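Archaeal Sm-like protein AF-Sm2 (Archaeoglobus fulgidus, PDB 1LJO) probably binds RNA as an Sm-like protein that assembles into a ring of six identical subunits. Local coordinates at residues Asn7-Lys11 / Val36-Leu42. Numbering follows the deposited sequence.
Sequences NQMVK and VDDYMNL
Val10, near the middle of the N-terminal helix 6-12, meets Val36, Met40 and Leu42 in a largely apolar contact between that helix and the loop joining strands 28-36 and 42-44 of the Sm fold. CG1 of Val10, held trans to the backbone N (chi1 178°), lies 3.7 Å from CG2 of Val36, and CG2 of Val10 lies 4.3 Å from CE of Met40. At the next residue, CG1 of Val36 packs against CA of Lys11 (4.3 Å). At the outer margin the Asn7 side chain crosses that of Asp38 at about a right angle, its amide only 19° from the carboxylate plane; OD1 of Asn7 is 3.7 Å from OD1 of Asp38, both acceptors, and no hydrogen bond spans the two segments. The ND2 end of Asn7 lies 3.9 Å from CG of Met40. Bonds within the loop brace it: the Asp37 side chain spans the type I turn Asp37-Met40, OD1 accepting a hydrogen bond from N of Asn41 (2.9 Å) from above the carboxylate plane, and OD2 one from Asn41 ND2 (2.7 Å) through its syn lone pair. Behind the contact, Met40 and Leu42 rest on Ile72 of strand 69-74, whereas Val10 also packs on Val63 of a neighbouring subunit, placing the helix between its own barrel and the next in the ring.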
loop_
_atom_site.group_PDB
_atom_site.type_symbol
_atom_site.label_atom_id
_atom_site.label_comp_id
_atom_site.label_asym_id
_atom_site.label_seq_id
_atom_site.Cartn_x
_atom_site.Cartn_y
_atom_site.Cartn_z
ATOM N N ASN A 7 -11.809 -14.469 -5.386
ATOM C CA ASN A 7 -10.985 -14.967 -6.488
ATOM C C ASN A 7 -11.820 -15.806 -7.453
ATOM O O ASN A 7 -11.576 -15.793 -8.660
ATOM C CB ASN A 7 -9.814 -15.808 -5.964
ATOM C CG ASN A 7 -8.677 -14.959 -5.418
ATOM O OD1 ASN A 7 -7.721 -15.481 -4.845
ATOM N ND2 ASN A 7 -8.773 -13.649 -5.601
ATOM N N GLN A 8 -12.796 -16.540 -6.922
ATOM C CA GLN A 8 -13.663 -17.365 -7.765
ATOM C C GLN A 8 -14.495 -16.443 -8.652
ATOM O O GLN A 8 -14.673 -16.692 -9.844
ATOM C CB GLN A 8 -14.621 -18.220 -6.918
ATOM C CG GLN A 8 -13.970 -19.302 -6.066
ATOM C CD GLN A 8 -14.997 -20.215 -5.395
ATOM O OE1 GLN A 8 -15.853 -19.762 -4.631
ATOM N NE2 GLN A 8 -14.906 -21.510 -5.677
ATOM N N MET A 9 -15.012 -15.377 -8.051
ATOM C CA MET A 9 -15.831 -14.422 -8.783
ATOM C C MET A 9 -15.023 -13.751 -9.896
ATOM O O MET A 9 -15.469 -13.690 -11.039
ATOM C CB MET A 9 -16.393 -13.365 -7.823
ATOM C CG MET A 9 -17.342 -12.365 -8.474
ATOM S SD MET A 9 -18.722 -13.169 -9.336
ATOM C CE MET A 9 -19.305 -11.827 -10.354
ATOM N N VAL A 10 -13.829 -13.267 -9.567
ATOM C CA VAL A 10 -12.997 -12.599 -10.564
ATOM C C VAL A 10 -12.637 -13.522 -11.724
ATOM O O VAL A 10 -12.641 -13.100 -12.880
ATOM C CB VAL A 10 -11.694 -12.036 -9.940
ATOM C CG1 VAL A 10 -10.833 -11.382 -11.020
ATOM C CG2 VAL A 10 -12.030 -11.021 -8.854
ATOM N N LYS A 11 -12.334 -14.782 -11.423
ATOM C CA LYS A 11 -11.980 -15.714 -12.482
ATOM C C LYS A 11 -13.169 -15.951 -13.410
ATOM O O LYS A 11 -12.992 -16.148 -14.607
ATOM C CB LYS A 11 -11.486 -17.045 -11.897
ATOM C CG LYS A 11 -10.904 -17.989 -12.948
ATOM C CD LYS A 11 -10.192 -19.189 -12.326
ATOM C CE LYS A 11 -11.153 -20.102 -11.579
ATOM N NZ LYS A 11 -12.185 -20.691 -12.480
ATOM N N VAL A 36 -6.006 -13.252 -14.985
ATOM C CA VAL A 36 -5.944 -12.788 -13.608
ATOM C C VAL A 36 -5.233 -13.849 -12.764
ATOM O O VAL A 36 -5.219 -15.023 -13.133
ATOM C CB VAL A 36 -7.373 -12.547 -13.040
ATOM C CG1 VAL A 36 -8.209 -13.813 -13.171
ATOM C CG2 VAL A 36 -7.298 -12.112 -11.583
ATOM N N ASP A 37 -4.617 -13.431 -11.658
ATOM C CA ASP A 37 -3.941 -14.374 -10.763
ATOM C C ASP A 37 -4.455 -14.206 -9.337
ATOM O O ASP A 37 -5.313 -13.361 -9.079
ATOM C CB ASP A 37 -2.417 -14.202 -10.800
ATOM C CG ASP A 37 -1.976 -12.779 -10.530
ATOM O OD1 ASP A 37 -2.625 -12.099 -9.713
ATOM O OD2 ASP A 37 -0.963 -12.350 -11.131
ATOM N N ASP A 38 -3.923 -15.001 -8.411
ATOM C CA ASP A 38 -4.366 -14.944 -7.021
ATOM C C ASP A 38 -4.121 -13.618 -6.310
ATOM O O ASP A 38 -4.746 -13.341 -5.290
ATOM C CB ASP A 38 -3.740 -16.084 -6.211
ATOM C CG ASP A 38 -4.285 -17.447 -6.606
ATOM O OD1 ASP A 38 -5.481 -17.531 -6.968
ATOM O OD2 ASP A 38 -3.526 -18.435 -6.541
ATOM N N TYR A 39 -3.217 -12.799 -6.831
ATOM C CA TYR A 39 -2.953 -11.509 -6.210
ATOM C C TYR A 39 -3.827 -10.452 -6.876
ATOM O O TYR A 39 -3.692 -9.253 -6.623
ATOM C CB TYR A 39 -1.474 -11.142 -6.351
ATOM C CG TYR A 39 -0.545 -12.160 -5.730
ATOM C CD1 TYR A 39 -0.187 -13.319 -6.418
ATOM C CD2 TYR A 39 -0.044 -11.978 -4.442
ATOM C CE1 TYR A 39 0.648 -14.274 -5.838
ATOM C CE2 TYR A 39 0.790 -12.924 -3.852
ATOM C CZ TYR A 39 1.133 -14.068 -4.554
ATOM O OH TYR A 39 1.961 -15.002 -3.976
ATOM N N MET A 40 -4.729 -10.921 -7.730
ATOM C CA MET A 40 -5.640 -10.058 -8.470
ATOM C C MET A 40 -4.973 -9.109 -9.464
ATOM O O MET A 40 -5.486 -8.019 -9.744
ATOM C CB MET A 40 -6.556 -9.288 -7.510
ATOM C CG MET A 40 -7.705 -10.163 -7.001
ATOM S SD MET A 40 -8.961 -9.308 -6.026
ATOM C CE MET A 40 -9.434 -8.068 -7.135
ATOM N N ASN A 41 -3.812 -9.510 -9.979
ATOM C CA ASN A 41 -3.172 -8.717 -11.019
ATOM C C ASN A 41 -4.145 -8.966 -12.166
ATOM O O ASN A 41 -4.727 -10.046 -12.246
ATOM C CB ASN A 41 -1.796 -9.273 -11.383
ATOM C CG ASN A 41 -0.774 -9.045 -10.294
ATOM O OD1 ASN A 41 -0.671 -7.943 -9.756
ATOM N ND2 ASN A 41 -0.010 -10.084 -9.962
ATOM N N LEU A 42 -4.343 -7.984 -13.037
ATOM C CA LEU A 42 -5.279 -8.156 -14.136
ATOM C C LEU A 42 -4.656 -7.844 -15.489
ATOM O O LEU A 42 -3.885 -6.895 -15.628
ATOM C CB LEU A 42 -6.498 -7.240 -13.942
ATOM C CG LEU A 42 -7.214 -7.245 -12.590
ATOM C CD1 LEU A 42 -8.249 -6.127 -12.569
ATOM C CD2 LEU A 42 -7.868 -8.600 -12.339
#